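Local coordinates for protein nitrite oxidoreductase subunit A (Kuenenia stuttgartiensis, PDB 7B04) that serves as the molybdopterin oxidoreductase-family subunit of a multisubunit complex, carrying a molybdenum atom, two MD1 groups and an iron/sulfur cluster, at residues B[287-299]-B[555-567]. Sequence-based numbering, arbitrary orientation.
Sequences QTSDVDMNDVRFS and FGSGSHTWAGNYK. With MD1 (phosphoric acid 4-(2-amino-4-oxo-3,4,5,6,-tetrahydro-pteridin-6-yl)-2-hydroxy-3,4-dimercapto-but-3-en-yl ester guanylate ester), chain C.
Trp562 and Val291 meet in a buried contact where the indole takes partners on both faces and along its rim. Over one face lies Asp290 CB; over the other, Met293 SD sits 4.3 Å from the centroid of the six-membered ring, a Met-aromatic contact. Val291 O points at the indole edge in the ring plane, and Val291 CG2 touches Trp562 CZ2 at 3.5 Å. The other methyl, Val291 CG1, covers one face of the His560 imidazole in a CH-pi contact, 21° off the ring normal, while Ser289 OG and His560 ND1 share a hydrogen bond of 3.0 Å at that ring's edge. His560 and Thr561 belong to a five-stranded parallel sheet of the molybdopterin oxidoreductase fold, on edge strand 558-561 beside 521-525, and the bond from Thr561 N to Ser289 O (3.2 Å) ties the loop leading to strand 301-304 against it. Beyond the strand, Ala563 and Gly564 line the MD1 pocket, and Tyr566 follows with its side chain about 8 Å from the molybdenum atom. Thr288 OG1, bonded also to Tyr270, lies over one face of the Tyr566 ring; Gln287 OE1 meets its edge, amide and ring planes 87° apart, while Gln287 NE2 bonds Asp1090 O. The Tyr566 hydroxyl donates to Asp290 OD2 (2.7 Å) from above the carboxylate plane, whereas Lys567 NZ makes a salt bridge to the syn lone pair of Asp290 OD1. Arg808 forms a second salt bridge with Asp290 OD1.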
ATOM      1  N   GLN B 287      -1.272  -5.625 -28.456  1.00 40.69           N
ATOM      2  CA  GLN B 287      -1.828  -4.728 -27.447  1.00 44.24           C
ATOM      3  C   GLN B 287      -0.786  -4.344 -26.401  1.00 48.53           C
ATOM      4  O   GLN B 287      -0.569  -3.158 -26.129  1.00 49.05           O
ATOM      5  CB  GLN B 287      -3.040  -5.385 -26.785  1.00 42.25           C
ATOM      6  CG  GLN B 287      -3.842  -4.460 -25.888  1.00 41.52           C
ATOM      7  CD  GLN B 287      -4.931  -5.189 -25.124  1.00 42.05           C
ATOM      8  OE1 GLN B 287      -4.962  -6.419 -25.085  1.00 42.05           O
ATOM      9  NE2 GLN B 287      -5.834  -4.430 -24.514  1.00 44.52           N
ATOM     10  N   THR B 288      -0.125  -5.337 -25.807  1.00 44.54           N
ATOM     11  CA  THR B 288       0.834  -5.074 -24.742  1.00 40.30           C
ATOM     12  C   THR B 288       1.832  -6.219 -24.674  1.00 37.68           C
ATOM     13  O   THR B 288       1.438  -7.388 -24.702  1.00 35.06           O
ATOM     14  CB  THR B 288       0.134  -4.891 -23.390  1.00 47.09           C
ATOM     15  OG1 THR B 288      -0.421  -3.572 -23.312  1.00 52.50           O
ATOM     16  CG2 THR B 288       1.120  -5.077 -22.244  1.00 46.76           C
ATOM     17  N   SER B 289       3.116  -5.881 -24.587  1.00 45.49           N
ATOM     18  CA  SER B 289       4.164  -6.861 -24.327  1.00 44.45           C
ATOM     19  C   SER B 289       4.449  -6.885 -22.829  1.00 44.73           C
ATOM     20  O   SER B 289       5.050  -5.952 -22.289  1.00 46.91           O
ATOM     21  CB  SER B 289       5.423  -6.519 -25.121  1.00 46.94           C
ATOM     22  OG  SER B 289       6.489  -7.398 -24.801  1.00 46.97           O
ATOM     23  N   ASP B 290       3.989  -7.939 -22.152  1.00 45.84           N
ATOM     24  CA  ASP B 290       4.246  -8.147 -20.732  1.00 41.14           C
ATOM     25  C   ASP B 290       4.565  -9.621 -20.510  1.00 48.24           C
ATOM     26  O   ASP B 290       4.492 -10.435 -21.435  1.00 50.73           O
ATOM     27  CB  ASP B 290       3.064  -7.677 -19.878  1.00 37.27           C
ATOM     28  CG  ASP B 290       1.753  -8.307 -20.298  1.00 45.74           C
ATOM     29  OD1 ASP B 290       1.742  -9.083 -21.278  1.00 42.74           O
ATOM     30  OD2 ASP B 290       0.729  -8.020 -19.646  1.00 54.59           O
ATOM     31  N   VAL B 291       4.903  -9.979 -19.270  1.00 49.96           N
ATOM     32  CA  VAL B 291       5.393 -11.316 -18.954  1.00 45.40           C
ATOM     33  C   VAL B 291       4.772 -11.821 -17.659  1.00 45.07           C
ATOM     34  O   VAL B 291       4.321 -11.042 -16.815  1.00 43.89           O
ATOM     35  CB  VAL B 291       6.934 -11.358 -18.825  1.00 37.13           C
ATOM     36  CG1 VAL B 291       7.599 -11.003 -20.139  1.00 39.72           C
ATOM     37  CG2 VAL B 291       7.405 -10.426 -17.715  1.00 25.29           C
ATOM     38  N   ASP B 292       4.730 -13.148 -17.519  1.00 38.73           N
ATOM     39  CA  ASP B 292       4.548 -13.735 -16.198  1.00 36.91           C
ATOM     40  C   ASP B 292       5.792 -13.405 -15.386  1.00 44.75           C
ATOM     41  O   ASP B 292       6.895 -13.842 -15.731  1.00 42.29           O
ATOM     42  CB  ASP B 292       4.342 -15.248 -16.278  1.00 38.27           C
ATOM     43  CG  ASP B 292       3.042 -15.627 -16.950  1.00 47.50           C
ATOM     44  OD1 ASP B 292       2.075 -14.841 -16.870  1.00 47.48           O
ATOM     45  OD2 ASP B 292       2.986 -16.717 -17.556  1.00 50.77           O
ATOM     46  N   MET B 293       5.623 -12.650 -14.300  1.00 38.35           N
ATOM     47  CA  MET B 293       6.760 -12.030 -13.631  1.00 38.87           C
ATOM     48  C   MET B 293       7.718 -13.017 -12.974  1.00 37.38           C
ATOM     49  O   MET B 293       8.754 -12.589 -12.476  1.00 39.55           O
ATOM     50  CB  MET B 293       6.281 -10.982 -12.625  1.00 39.37           C
ATOM     51  CG  MET B 293       5.177 -10.107 -13.189  1.00 47.74           C
ATOM     52  SD  MET B 293       4.696  -8.742 -12.119  1.00 67.31           S
ATOM     53  CE  MET B 293       6.272  -7.920 -11.892  1.00 35.76           C
ATOM     54  N   ASN B 294       7.405 -14.306 -12.886  1.00 31.68           N
ATOM     55  CA  ASN B 294       8.479 -15.215 -12.493  1.00 35.76           C
ATOM     56  C   ASN B 294       9.599 -15.206 -13.535  1.00 38.20           C
ATOM     57  O   ASN B 294      10.756 -15.503 -13.213  1.00 34.65           O
ATOM     58  CB  ASN B 294       7.952 -16.627 -12.232  1.00 35.85           C
ATOM     59  CG  ASN B 294       7.254 -17.229 -13.423  1.00 41.58           C
ATOM     60  OD1 ASN B 294       7.087 -16.588 -14.460  1.00 49.52           O
ATOM     61  ND2 ASN B 294       6.838 -18.481 -13.282  1.00 36.14           N
ATOM     62  N   ASP B 295       9.269 -14.858 -14.787  1.00 35.42           N
ATOM     63  CA  ASP B 295      10.263 -14.814 -15.857  1.00 42.73           C
ATOM     64  C   ASP B 295      11.290 -13.705 -15.641  1.00 35.37           C
ATOM     65  O   ASP B 295      12.458 -13.871 -16.010  1.00 36.56           O
ATOM     66  CB  ASP B 295       9.532 -14.620 -17.195  1.00 46.81           C
ATOM     67  CG  ASP B 295      10.436 -14.752 -18.424  1.00 50.96           C
ATOM     68  OD1 ASP B 295      11.664 -14.565 -18.340  1.00 50.94           O
ATOM     69  OD2 ASP B 295       9.891 -15.036 -19.511  1.00 56.10           O
ATOM     70  N   VAL B 296      10.902 -12.586 -15.016  1.00 28.83           N
ATOM     71  CA  VAL B 296      11.872 -11.506 -14.826  1.00 33.87           C
ATOM     72  C   VAL B 296      13.053 -11.980 -13.982  1.00 37.23           C
ATOM     73  O   VAL B 296      14.183 -11.507 -14.162  1.00 34.91           O
ATOM     74  CB  VAL B 296      11.215 -10.224 -14.263  1.00 31.23           C
ATOM     75  CG1 VAL B 296      10.494 -10.465 -12.992  1.00 30.97           C
ATOM     76  CG2 VAL B 296      12.245  -9.168 -14.045  1.00 41.11           C
ATOM     77  N   ARG B 297      12.835 -12.940 -13.078  1.00 39.26           N
ATOM     78  CA  ARG B 297      13.954 -13.423 -12.275  1.00 35.01           C
ATOM     79  C   ARG B 297      14.952 -14.216 -13.112  1.00 42.16           C
ATOM     80  O   ARG B 297      16.018 -14.576 -12.602  1.00 38.83           O
ATOM     81  CB  ARG B 297      13.448 -14.278 -11.104  1.00 30.23           C
ATOM     82  CG  ARG B 297      14.465 -14.449  -9.967  1.00 33.26           C
ATOM     83  CD  ARG B 297      13.865 -15.101  -8.725  1.00 33.61           C
ATOM     84  NE  ARG B 297      13.686 -16.544  -8.866  1.00 38.90           N
ATOM     85  CZ  ARG B 297      13.177 -17.327  -7.920  1.00 38.62           C
ATOM     86  NH1 ARG B 297      13.050 -18.630  -8.131  1.00 36.80           N
ATOM     87  NH2 ARG B 297      12.804 -16.809  -6.757  1.00 37.01           N
ATOM     88  N   PHE B 298      14.637 -14.484 -14.380  1.00 44.33           N
ATOM     89  CA  PHE B 298      15.623 -15.016 -15.311  1.00 46.78           C
ATOM     90  C   PHE B 298      16.541 -13.930 -15.861  1.00 51.16           C
ATOM     91  O   PHE B 298      17.622 -14.250 -16.365  1.00 47.95           O
ATOM     92  CB  PHE B 298      14.930 -15.727 -16.479  1.00 38.78           C
ATOM     93  CG  PHE B 298      14.263 -17.021 -16.101  1.00 42.75           C
ATOM     94  CD1 PHE B 298      14.609 -17.687 -14.937  1.00 45.54           C
ATOM     95  CD2 PHE B 298      13.289 -17.573 -16.916  1.00 42.05           C
ATOM     96  CE1 PHE B 298      13.994 -18.879 -14.595  1.00 40.14           C
ATOM     97  CE2 PHE B 298      12.671 -18.763 -16.579  1.00 43.83           C
ATOM     98  CZ  PHE B 298      13.026 -19.417 -15.417  1.00 36.66           C
ATOM     99  N   SER B 299      16.134 -12.663 -15.777  1.00 45.71           N
ATOM    100  CA  SER B 299      16.926 -11.573 -16.337  1.00 42.75           C
ATOM    101  C   SER B 299      18.236 -11.403 -15.576  1.00 42.71           C
ATOM    102  O   SER B 299      18.288 -11.567 -14.354  1.00 48.20           O
ATOM    103  CB  SER B 299      16.129 -10.268 -16.302  1.00 42.14           C
ATOM    104  OG  SER B 299      14.965 -10.354 -17.106  1.00 42.21           O
ATOM    105  N   PHE B 555      13.625 -16.033 -22.781  1.00 50.96           N
ATOM    106  CA  PHE B 555      13.297 -15.949 -21.363  1.00 52.68           C
ATOM    107  C   PHE B 555      14.236 -14.991 -20.639  1.00 48.00           C
ATOM    108  O   PHE B 555      15.458 -15.048 -20.809  1.00 48.04           O
ATOM    109  CB  PHE B 555      13.362 -17.338 -20.729  1.00 46.31           C
ATOM    110  CG  PHE B 555      12.305 -18.282 -21.230  1.00 44.20           C
ATOM    111  CD1 PHE B 555      11.001 -18.189 -20.772  1.00 44.65           C
ATOM    112  CD2 PHE B 555      12.615 -19.262 -22.158  1.00 49.58           C
ATOM    113  CE1 PHE B 555      10.025 -19.054 -21.230  1.00 41.36           C
ATOM    114  CE2 PHE B 555      11.644 -20.133 -22.619  1.00 51.48           C
ATOM    115  CZ  PHE B 555      10.347 -20.028 -22.154  1.00 43.39           C
ATOM    116  N   GLY B 556      13.655 -14.102 -19.835  1.00 44.33           N
ATOM    117  CA  GLY B 556      14.411 -13.102 -19.111  1.00 46.89           C
ATOM    118  C   GLY B 556      14.715 -11.842 -19.888  1.00 44.85           C
ATOM    119  O   GLY B 556      15.392 -10.953 -19.355  1.00 44.38           O
ATOM    120  N   SER B 557      14.245 -11.736 -21.123  1.00 44.04           N
ATOM    121  CA  SER B 557      14.564 -10.635 -22.017  1.00 39.09           C
ATOM    122  C   SER B 557      13.285  -9.869 -22.357  1.00 41.13           C
ATOM    123  O   SER B 557      12.223 -10.101 -21.776  1.00 46.83           O
ATOM    124  CB  SER B 557      15.272 -11.154 -23.269  1.00 38.07           C
ATOM    125  OG  SER B 557      14.386 -11.901 -24.083  1.00 40.26           O
ATOM    126  N   GLY B 558      13.408  -8.920 -23.271  1.00 48.13           N
ATOM    127  CA  GLY B 558      12.272  -8.215 -23.826  1.00 50.75           C
ATOM    128  C   GLY B 558      12.200  -6.778 -23.343  1.00 47.33           C
ATOM    129  O   GLY B 558      12.952  -6.332 -22.476  1.00 48.28           O
ATOM    130  N   SER B 559      11.263  -6.048 -23.939  1.00 39.46           N
ATOM    131  CA  SER B 559      10.925  -4.699 -23.510  1.00 45.69           C
ATOM    132  C   SER B 559       9.435  -4.678 -23.202  1.00 46.69           C
ATOM    133  O   SER B 559       8.610  -4.910 -24.094  1.00 45.02           O
ATOM    134  CB  SER B 559      11.301  -3.682 -24.588  1.00 48.06           C
ATOM    135  OG  SER B 559      10.903  -2.371 -24.239  1.00 43.12           O
ATOM    136  N   HIS B 560       9.093  -4.399 -21.946  1.00 42.25           N
ATOM    137  CA  HIS B 560       7.755  -4.659 -21.436  1.00 43.48           C
ATOM    138  C   HIS B 560       7.204  -3.457 -20.687  1.00 45.22           C
ATOM    139  O   HIS B 560       7.945  -2.738 -20.010  1.00 40.95           O
ATOM    140  CB  HIS B 560       7.756  -5.887 -20.517  1.00 43.93           C
ATOM    141  CG  HIS B 560       8.391  -7.095 -21.131  1.00 45.11           C
ATOM    142  ND1 HIS B 560       7.805  -7.801 -22.159  1.00 42.66           N
ATOM    143  CD2 HIS B 560       9.565  -7.718 -20.868  1.00 39.52           C
ATOM    144  CE1 HIS B 560       8.589  -8.807 -22.504  1.00 46.01           C
ATOM    145  NE2 HIS B 560       9.662  -8.780 -21.734  1.00 40.54           N
ATOM    146  N   THR B 561       5.896  -3.249 -20.814  1.00 42.50           N
ATOM    147  CA  THR B 561       5.170  -2.254 -20.043  1.00 40.74           C
ATOM    148  C   THR B 561       4.314  -2.943 -18.987  1.00 40.79           C
ATOM    149  O   THR B 561       3.913  -4.099 -19.146  1.00 40.82           O
ATOM    150  CB  THR B 561       4.284  -1.378 -20.939  1.00 38.15           C
ATOM    151  OG1 THR B 561       3.758  -0.287 -20.173  1.00 38.25           O
ATOM    152  CG2 THR B 561       3.132  -2.183 -21.513  1.00 32.90           C
ATOM    153  N   TRP B 562       4.050  -2.225 -17.899  1.00 43.34           N
ATOM    154  CA  TRP B 562       3.260  -2.747 -16.797  1.00 44.39           C
ATOM    155  C   TRP B 562       2.128  -1.789 -16.478  1.00 41.22           C
ATOM    156  O   TRP B 562       2.293  -0.568 -16.549  1.00 41.83           O
ATOM    157  CB  TRP B 562       4.114  -2.975 -15.556  1.00 37.42           C
ATOM    158  CG  TRP B 562       5.119  -4.037 -15.761  1.00 37.24           C
ATOM    159  CD1 TRP B 562       6.461  -3.874 -15.904  1.00 34.92           C
ATOM    160  CD2 TRP B 562       4.868  -5.442 -15.873  1.00 34.92           C
ATOM    161  NE1 TRP B 562       7.065  -5.090 -16.086  1.00 34.75           N
ATOM    162  CE2 TRP B 562       6.109  -6.071 -16.074  1.00 35.97           C
ATOM    163  CE3 TRP B 562       3.713  -6.229 -15.818  1.00 34.43           C
ATOM    164  CZ2 TRP B 562       6.233  -7.448 -16.220  1.00 38.87           C
ATOM    165  CZ3 TRP B 562       3.838  -7.598 -15.963  1.00 41.86           C
ATOM    166  CH2 TRP B 562       5.089  -8.192 -16.162  1.00 37.38           C
ATOM    167  N   ALA B 563       0.983  -2.353 -16.119  1.00 44.27           N
ATOM    168  CA  ALA B 563      -0.228  -1.571 -15.951  1.00 46.13           C
ATOM    169  C   ALA B 563      -1.176  -2.356 -15.049  1.00 42.53           C
ATOM    170  O   ALA B 563      -0.753  -3.276 -14.340  1.00 40.60           O
ATOM    171  CB  ALA B 563      -0.839  -1.253 -17.323  1.00 53.81           C
ATOM    172  N   GLY B 564      -2.452  -1.990 -15.070  1.00 42.88           N
ATOM    173  CA  GLY B 564      -3.456  -2.773 -14.393  1.00 41.81           C
ATOM    174  C   GLY B 564      -3.759  -4.041 -15.171  1.00 37.96           C
ATOM    175  O   GLY B 564      -3.053  -4.432 -16.101  1.00 32.37           O
ATOM    176  N   ASN B 565      -4.847  -4.695 -14.772  1.00 32.96           N
ATOM    177  CA  ASN B 565      -5.252  -5.956 -15.388  1.00 36.79           C
ATOM    178  C   ASN B 565      -6.151  -5.654 -16.579  1.00 31.17           C
ATOM    179  O   ASN B 565      -7.335  -5.355 -16.421  1.00 32.94           O
ATOM    180  CB  ASN B 565      -5.946  -6.863 -14.381  1.00 35.84           C
ATOM    181  CG  ASN B 565      -5.788  -8.329 -14.729  1.00 34.66           C
ATOM    182  OD1 ASN B 565      -5.193  -8.670 -15.753  1.00 37.84           O
ATOM    183  ND2 ASN B 565      -6.314  -9.202 -13.882  1.00 36.86           N
ATOM    184  N   TYR B 566      -5.587  -5.763 -17.782  1.00 30.67           N
ATOM    185  CA  TYR B 566      -6.271  -5.403 -19.016  1.00 31.85           C
ATOM    186  C   TYR B 566      -6.612  -6.588 -19.899  1.00 33.69           C
ATOM    187  O   TYR B 566      -7.452  -6.447 -20.793  1.00 29.56           O
ATOM    188  CB  TYR B 566      -5.377  -4.476 -19.849  1.00 33.76           C
ATOM    189  CG  TYR B 566      -4.165  -5.224 -20.362  1.00 37.11           C
ATOM    190  CD1 TYR B 566      -3.055  -5.418 -19.552  1.00 36.72           C
ATOM    191  CD2 TYR B 566      -4.148  -5.777 -21.639  1.00 38.20           C
ATOM    192  CE1 TYR B 566      -1.959  -6.123 -19.999  1.00 36.85           C
ATOM    193  CE2 TYR B 566      -3.056  -6.486 -22.093  1.00 42.28           C
ATOM    194  CZ  TYR B 566      -1.965  -6.653 -21.271  1.00 38.83           C
ATOM    195  OH  TYR B 566      -0.877  -7.360 -21.724  1.00 39.96           O
ATOM    196  N   LYS B 567      -5.983  -7.744 -19.683  1.00 35.78           N
ATOM    197  CA  LYS B 567      -5.905  -8.771 -20.719  1.00 28.20           C
ATOM    198  C   LYS B 567      -7.231  -9.528 -20.808  1.00 33.89           C
ATOM    199  O   LYS B 567      -7.368 -10.684 -20.404  1.00 39.81           O
ATOM    200  CB  LYS B 567      -4.732  -9.707 -20.465  1.00 23.65           C
ATOM    201  CG  LYS B 567      -4.419 -10.616 -21.650  1.00 34.18           C
ATOM    202  CD  LYS B 567      -3.145 -11.418 -21.438  1.00 36.26           C
ATOM    203  CE  LYS B 567      -1.982 -10.849 -22.232  1.00 34.58           C
ATOM    204  NZ  LYS B 567      -1.385  -9.661 -21.573  1.00 45.90           N
TER
HETATM  205  PB  MD1 C5802       3.534   2.714 -12.446  1.00 36.20           P
HETATM  206  O3B MD1 C5802       3.254   4.329 -12.608  1.00 44.27           O
HETATM  207  O1B MD1 C5802       4.719   2.496 -11.536  1.00 28.88           O
HETATM  208  O2B MD1 C5802       3.825   2.118 -13.802  1.00 35.60           O
HETATM  209  O3A MD1 C5802       2.189   2.008 -11.798  1.00 36.39           O
HETATM  210  C10 MD1 C5802       1.002   1.923 -12.537  1.00 37.46           C
HETATM  211  C11 MD1 C5802       0.268   0.604 -12.160  1.00 43.16           C
HETATM  212  O11 MD1 C5802       0.582   0.373 -10.604  1.00 50.40           O
HETATM  213  C12 MD1 C5802      -1.016   0.678 -12.540  1.00 40.85           C
HETATM  214  S12 MD1 C5802      -1.418   1.521 -14.098  1.00 39.87           S
HETATM  215  C13 MD1 C5802      -2.244   0.067 -11.814  1.00 39.75           C
HETATM  216  S13 MD1 C5802      -3.853   0.336 -12.608  1.00 48.04           S
HETATM  217  C14 MD1 C5802      -2.235  -0.632 -10.558  1.00 40.94           C
HETATM  218  N15 MD1 C5802      -1.816   0.488  -9.489  1.00 39.94           N
HETATM  219  C16 MD1 C5802      -1.421  -0.051  -8.253  1.00 36.28           C
HETATM  220  C15 MD1 C5802      -1.789   0.577  -6.956  1.00 37.91           C
HETATM  221  O14 MD1 C5802      -2.446   1.564  -6.935  1.00 39.34           O
HETATM  222  N17 MD1 C5802      -1.326  -0.050  -5.688  1.00 48.18           N
HETATM  223  C17 MD1 C5802      -0.469  -1.337  -5.721  1.00 47.40           C
HETATM  224  N16 MD1 C5802      -0.024  -1.941  -4.480  1.00 56.72           N
HETATM  225  N18 MD1 C5802      -0.092  -1.975  -7.038  1.00 47.84           N
HETATM  226  C20 MD1 C5802      -0.534  -1.382  -8.275  1.00 44.69           C
HETATM  227  N8  MD1 C5802      -0.207  -1.934  -9.528  1.00 39.45           N
HETATM  228  C7  MD1 C5802      -1.476  -1.931 -10.512  1.00 40.19           C
HETATM  229  PA  MD1 C5802       4.014   5.505 -11.738  1.00 35.35           P
HETATM  230  O1A MD1 C5802       3.199   6.769 -11.843  1.00 44.99           O
HETATM  231  O2A MD1 C5802       4.096   5.061 -10.298  1.00 41.02           O
HETATM  232  O5' MD1 C5802       5.534   5.801 -12.303  1.00 29.29           O
HETATM  233  C5' MD1 C5802       6.591   4.997 -11.871  1.00 36.14           C
HETATM  234  C4' MD1 C5802       7.910   5.832 -11.716  1.00 42.65           C
HETATM  235  O4' MD1 C5802       8.262   6.621 -13.016  1.00 48.36           O
HETATM  236  C1' MD1 C5802       8.669   8.019 -12.472  1.00 45.71           C
HETATM  237  N9  MD1 C5802       8.552   9.075 -13.512  1.00 44.87           N
HETATM  238  C4  MD1 C5802       9.387   9.077 -14.546  1.00 42.46           C
HETATM  239  N3  MD1 C5802      10.507   8.169 -14.925  1.00 41.72           N
HETATM  240  C2  MD1 C5802      11.269   8.418 -16.147  1.00 41.86           C
HETATM  241  N2  MD1 C5802      12.358   7.532 -16.516  1.00 43.97           N
HETATM  242  N1  MD1 C5802      10.937   9.543 -16.988  1.00 51.41           N
HETATM  243  C6  MD1 C5802       9.861  10.410 -16.616  1.00 47.37           C
HETATM  244  O6  MD1 C5802       9.582  11.333 -17.302  1.00 48.93           O
HETATM  245  C5  MD1 C5802       9.068  10.143 -15.331  1.00 43.66           C
HETATM  246  N7  MD1 C5802       8.044  10.777 -14.767  1.00 45.79           N
HETATM  247  C8  MD1 C5802       7.716  10.124 -13.634  1.00 43.04           C
HETATM  248  C2' MD1 C5802       7.821   8.189 -11.541  1.00 49.23           C
HETATM  249  O2' MD1 C5802       8.264   9.228 -10.620  1.00 52.34           O
HETATM  250  C3' MD1 C5802       7.783   6.708 -10.790  1.00 43.19           C
HETATM  251  O3' MD1 C5802       8.903   6.592  -9.866  1.00 39.13           O